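Arylsulfatase (Pseudoalteromonas sp. MB47, PDB 7AJ0) probably hydrolyses sulfate esters of the algal polysaccharide fucoidan in an exo-acting manner, working as a calcium-containing sulfatase that assembles into hexamers. Local coordinates at residues Tyr422-Arg426 against Glu427-Ala431; Ala37-Lys40 against Leu41-Glu45. One frame throughout, in Å; residues are numbered along the deposited sequence.

Contact 1 (Tyr422-Arg426 against Glu427-Ala431); sequences YMWSR and EDFTA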
loop_
_atom_site.group_PDB
_atom_site.type_symbol
_atom_site.label_atom_id
_atom_site.label_comp_id
_atom_site.label_asym_id
_atom_site.label_seq_id
_atom_site.Cartn_x
_atom_site.Cartn_y
_atom_site.Cartn_z
ATOM N N TYR A 422 5.459 17.823 25.225
ATOM C CA TYR A 422 4.095 17.629 24.753
ATOM C C TYR A 422 3.967 18.188 23.345
ATOM O O TYR A 422 4.361 19.329 23.082
ATOM C CB TYR A 422 3.094 18.301 25.691
ATOM C CG TYR A 422 3.127 17.721 27.082
ATOM C CD1 TYR A 422 2.457 16.543 27.378
ATOM C CD2 TYR A 422 3.841 18.343 28.096
ATOM C CE1 TYR A 422 2.493 16.004 28.644
ATOM C CE2 TYR A 422 3.877 17.815 29.366
ATOM C CZ TYR A 422 3.204 16.645 29.635
ATOM O OH TYR A 422 3.239 16.109 30.902
ATOM N N MET A 423 3.408 17.386 22.449
ATOM C CA MET A 423 3.365 17.686 21.025
ATOM C C MET A 423 1.925 17.900 20.598
ATOM O O MET A 423 1.054 17.076 20.895
ATOM C CB MET A 423 4.021 16.550 20.242
ATOM C CG MET A 423 5.221 15.977 20.987
ATOM S SD MET A 423 6.509 15.301 19.944
ATOM C CE MET A 423 7.767 14.985 21.175
ATOM N N TRP A 424 1.678 19.020 19.921
ATOM C CA TRP A 424 0.349 19.398 19.476
ATOM C C TRP A 424 0.370 19.726 17.991
ATOM O O TRP A 424 1.340 20.298 17.484
ATOM C CB TRP A 424 -0.175 20.621 20.236
ATOM C CG TRP A 424 -0.523 20.367 21.660
ATOM C CD1 TRP A 424 0.346 20.190 22.692
ATOM C CD2 TRP A 424 -1.838 20.278 22.219
ATOM N NE1 TRP A 424 -0.344 19.991 23.864
ATOM C CE2 TRP A 424 -1.688 20.037 23.598
ATOM C CE3 TRP A 424 -3.128 20.372 21.688
ATOM C CZ2 TRP A 424 -2.778 19.887 24.454
ATOM C CZ3 TRP A 424 -4.210 20.225 22.539
ATOM C CH2 TRP A 424 -4.027 19.988 23.907
ATOM N N SER A 425 -0.707 19.367 17.304
ATOM C CA SER A 425 -0.989 19.830 15.946
ATOM C C SER A 425 -2.120 20.849 16.091
ATOM O O SER A 425 -3.300 20.492 16.104
ATOM C CB SER A 425 -1.365 18.683 15.023
ATOM O OG SER A 425 -1.651 19.161 13.720
ATOM N N ARG A 426 -1.748 22.123 16.223
ATOM C CA ARG A 426 -2.710 23.186 16.505
ATOM C C ARG A 426 -3.528 22.829 17.740
ATOM O O ARG A 426 -2.981 22.780 18.847
ATOM C CB ARG A 426 -3.586 23.441 15.279
ATOM C CG ARG A 426 -2.765 23.878 14.072
ATOM C CD ARG A 426 -3.518 24.813 13.144
ATOM N NE ARG A 426 -2.591 25.552 12.287
ATOM C CZ ARG A 426 -2.081 25.087 11.149
ATOM N NH1 ARG A 426 -1.243 25.836 10.442
ATOM N NH2 ARG A 426 -2.412 23.878 10.715
ATOM N N GLU A 427 -4.823 22.574 17.577
ATOM C CA GLU A 427 -5.687 22.250 18.706
ATOM C C GLU A 427 -5.780 20.752 18.985
ATOM O O GLU A 427 -6.609 20.340 19.802
ATOM C CB GLU A 427 -7.093 22.815 18.473
ATOM C CG GLU A 427 -7.205 24.320 18.680
ATOM C CD GLU A 427 -7.383 25.094 17.384
ATOM O OE1 GLU A 427 -7.352 24.477 16.297
ATOM O OE2 GLU A 427 -7.558 26.328 17.457
ATOM N N ASP A 428 -4.948 19.936 18.341
ATOM C CA ASP A 428 -4.960 18.489 18.526
ATOM C C ASP A 428 -3.718 18.066 19.299
ATOM O O ASP A 428 -2.592 18.345 18.873
ATOM C CB ASP A 428 -5.014 17.764 17.180
ATOM C CG ASP A 428 -6.350 17.919 16.486
ATOM O OD1 ASP A 428 -7.388 17.599 17.104
ATOM O OD2 ASP A 428 -6.361 18.364 15.319
ATOM N N PHE A 429 -3.926 17.398 20.431
ATOM C CA PHE A 429 -2.834 16.776 21.170
ATOM C C PHE A 429 -2.556 15.404 20.566
ATOM O O PHE A 429 -3.435 14.536 20.559
ATOM C CB PHE A 429 -3.187 16.652 22.649
ATOM C CG PHE A 429 -2.152 15.926 23.457
ATOM C CD1 PHE A 429 -0.999 16.571 23.868
ATOM C CD2 PHE A 429 -2.330 14.600 23.806
ATOM C CE1 PHE A 429 -0.045 15.908 24.611
ATOM C CE2 PHE A 429 -1.379 13.931 24.550
ATOM C CZ PHE A 429 -0.236 14.587 24.953
ATOM N N THR A 430 -1.337 15.204 20.067
ATOM C CA THR A 430 -1.020 14.008 19.301
ATOM C C THR A 430 -0.005 13.093 19.963
ATOM O O THR A 430 -0.113 11.874 19.820
ATOM C CB THR A 430 -0.493 14.394 17.910
ATOM O OG1 THR A 430 0.716 15.154 18.043
ATOM C CG2 THR A 430 -1.524 15.224 17.156
ATOM N N ALA A 431 0.974 13.632 20.682
ATOM C CA ALA A 431 2.031 12.785 21.210
ATOM C C ALA A 431 2.768 13.501 22.326
ATOM O O ALA A 431 2.646 14.715 22.502
ATOM C CB ALA A 431 3.015 12.377 20.103
#
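Phe429 CB sits squarely over the six-membered ring of Trp424, 3.5 Å from its centroid, a CH-pi contact across a non-hydrogen-bonded pair of a tight beta hairpin. With its CG anti to the backbone N (chi1 176°), Phe429 reaches along the indole and turns an edge to the five-membered ring: a T-shaped pair, planes at 65°, with CD1 3.5 Å from Trp424 NE1. The far end of the phenyl ring meets another edge, its CE1 lying 3.8 Å from Tyr422 CD1. On the sheet's other face, small Ala431 lies beside Met423 CB. Thr430 N and, weakly, Ala431 N both give hydrogen bonds to Met423 O, a classic beta bulge, while a type II' turn from Ser425 to Asp428 is closed by Asp428 N to Ser425 O, 2.8 Å, and Ser425 N returns a bond to Asp428 O. Helix 489-505 packs against the aromatic face, and its His499 hydrogen-bonds Trp424 NE1. Replacing Trp424 by an alanine would probably leave Phe429 without its aromatic bed and His499 without this polar mate. Backbone bonds thus fix the strands, while a broad indole serves both apolar packing and a directed N-H bond.

Contact 2 (Ala37-Lys40 against Leu41-Glu45); sequences AVSK and LKNLE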
loop_
_atom_site.group_PDB
_atom_site.type_symbol
_atom_site.label_atom_id
_atom_site.label_comp_id
_atom_site.label_asym_id
_atom_site.label_seq_id
_atom_site.Cartn_x
_atom_site.Cartn_y
_atom_site.Cartn_z
ATOM N N ALA A 37 25.591 26.843 38.221
ATOM C CA ALA A 37 25.104 27.900 37.342
ATOM C C ALA A 37 25.057 29.243 38.060
ATOM O O ALA A 37 25.418 30.276 37.482
ATOM C CB ALA A 37 23.721 27.533 36.802
ATOM N N VAL A 38 24.612 29.252 39.319
ATOM C CA VAL A 38 24.541 30.502 40.069
ATOM C C VAL A 38 25.932 31.097 40.245
ATOM O O VAL A 38 26.119 32.316 40.153
ATOM C CB VAL A 38 23.850 30.269 41.426
ATOM C CG1 VAL A 38 24.054 31.468 42.340
ATOM C CG2 VAL A 38 22.367 29.994 41.228
ATOM N N SER A 39 26.930 30.246 40.498
ATOM C CA SER A 39 28.290 30.739 40.687
ATOM C C SER A 39 28.868 31.288 39.388
ATOM O O SER A 39 29.516 32.340 39.386
ATOM C CB SER A 39 29.176 29.621 41.234
ATOM O OG SER A 39 30.542 29.989 41.189
ATOM N N LYS A 40 28.645 30.589 38.274
ATOM C CA LYS A 40 29.160 31.063 36.994
ATOM C C LYS A 40 28.534 32.395 36.605
ATOM O O LYS A 40 29.224 33.297 36.117
ATOM C CB LYS A 40 28.902 30.019 35.909
ATOM C CG LYS A 40 29.804 28.801 35.983
ATOM C CD LYS A 40 29.427 27.790 34.915
ATOM C CE LYS A 40 30.521 26.765 34.707
ATOM N NZ LYS A 40 30.178 25.814 33.616
ATOM N N LEU A 41 27.223 32.538 36.809
ATOM C CA LEU A 41 26.560 33.794 36.476
ATOM C C LEU A 41 27.017 34.917 37.396
ATOM O O LEU A 41 27.220 36.051 36.945
ATOM C CB LEU A 41 25.044 33.619 36.552
ATOM C CG LEU A 41 24.407 32.796 35.430
ATOM C CD1 LEU A 41 22.988 32.387 35.799
ATOM C CD2 LEU A 41 24.408 33.568 34.120
ATOM N N LYS A 42 27.191 34.624 38.687
ATOM C CA LYS A 42 27.620 35.649 39.634
ATOM C C LYS A 42 28.991 36.198 39.260
ATOM O O LYS A 42 29.183 37.416 39.177
ATOM C CB LYS A 42 27.638 35.072 41.050
ATOM C CG LYS A 42 28.025 36.062 42.142
ATOM C CD LYS A 42 27.883 35.423 43.520
ATOM C CE LYS A 42 27.826 36.461 44.635
ATOM N NZ LYS A 42 29.142 37.107 44.890
ATOM N N ASN A 43 29.959 35.308 39.020
ATOM C CA ASN A 43 31.307 35.755 38.685
ATOM C C ASN A 43 31.326 36.529 37.374
ATOM O O ASN A 43 32.059 37.515 37.237
ATOM C CB ASN A 43 32.253 34.555 38.607
ATOM C CG ASN A 43 32.352 33.802 39.920
ATOM O OD1 ASN A 43 31.990 34.323 40.978
ATOM N ND2 ASN A 43 32.850 32.572 39.861
ATOM N N LEU A 44 30.527 36.100 36.396
ATOM C CA LEU A 44 30.517 36.773 35.102
ATOM C C LEU A 44 30.011 38.205 35.231
ATOM O O LEU A 44 30.622 39.141 34.703
ATOM C CB LEU A 44 29.664 35.981 34.112
ATOM C CG LEU A 44 29.542 36.552 32.700
ATOM C CD1 LEU A 44 30.900 36.627 32.021
ATOM C CD2 LEU A 44 28.574 35.715 31.872
ATOM N N GLU A 45 28.894 38.399 35.937
ATOM C CA GLU A 45 28.363 39.748 36.099
ATOM C C GLU A 45 29.310 40.631 36.904
ATOM O O GLU A 45 29.376 41.843 36.669
ATOM C CB GLU A 45 26.985 39.703 36.762
ATOM C CG GLU A 45 26.345 41.073 36.942
ATOM C CD GLU A 45 24.839 41.006 37.130
ATOM O OE1 GLU A 45 24.279 39.888 37.122
ATOM O OE2 GLU A 45 24.211 42.077 37.280
#
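Helix 31-48 runs through this contact as a regular alpha-helix, residues 37-40 handing over to residues 41-45 by four successive i to i+4 bonds. Leu41 N reaches Ala37 O at 3.0 Å, Lys42 N reaches Val38 O at 2.9 Å, Asn43 N reaches Ser39 O nearly straight at 172°, and Leu44 N reaches Lys40 O at 3.1 Å. Two side chains, those of Leu41 and Asn43, fold back beside the carbonyl of the turn before. Leu41 CG, placed anti to its own carbonyl carbon (chi1 -72°), rests 3.4 Å from Ala37 O, and CD1 also lies near that oxygen. Asn43 takes a similar first torsion, which sets its amide beside the previous turn, CG 3.2 Å from Ser39 O and ND2 3.7 Å from Ser39 OG; these short polar side chains suit the more exposed side. Lys40 has an extended chain that carries NZ to hydrogen bonds with the backbone oxygens of Leu410 and Met364, a reach that a long lysine is well made for. Leu41 packs on Arg386 and Leu387 of helix 377-387, small Ala37 fits against Thr406 of helix 406-409, and buried Leu44 meets Trp361 and Met364. Apolar residues spaced three and four apart toward the protein, with polar ones such as Asn43 and Lys42 outside, are the pattern of an amphipathic surface helix.

Contact 2 comes first along the chain, within helix 31-48, and contact 1 follows far later, in the hairpin of strands 420-425 and 428-434. Their centres are 37 Å apart and their nearest atoms about 23 Å, so neither touches the other. They share no secondary structure: contact 2 lies within a single helix, whereas the hairpin forms one side of a four-stranded antiparallel sheet, separate from the large mixed sheet. Contact 1 lies nearer the calcium site, the side chain of Arg426 being about 11 Å from the ion, and Arg426 also makes a weak hydrogen bond from NH2 to the backbone O of Thr463 of a second subunit. The two contacts thus belong to separate parts of the fold, and it is the hairpin that comes near the metal site and another subunit.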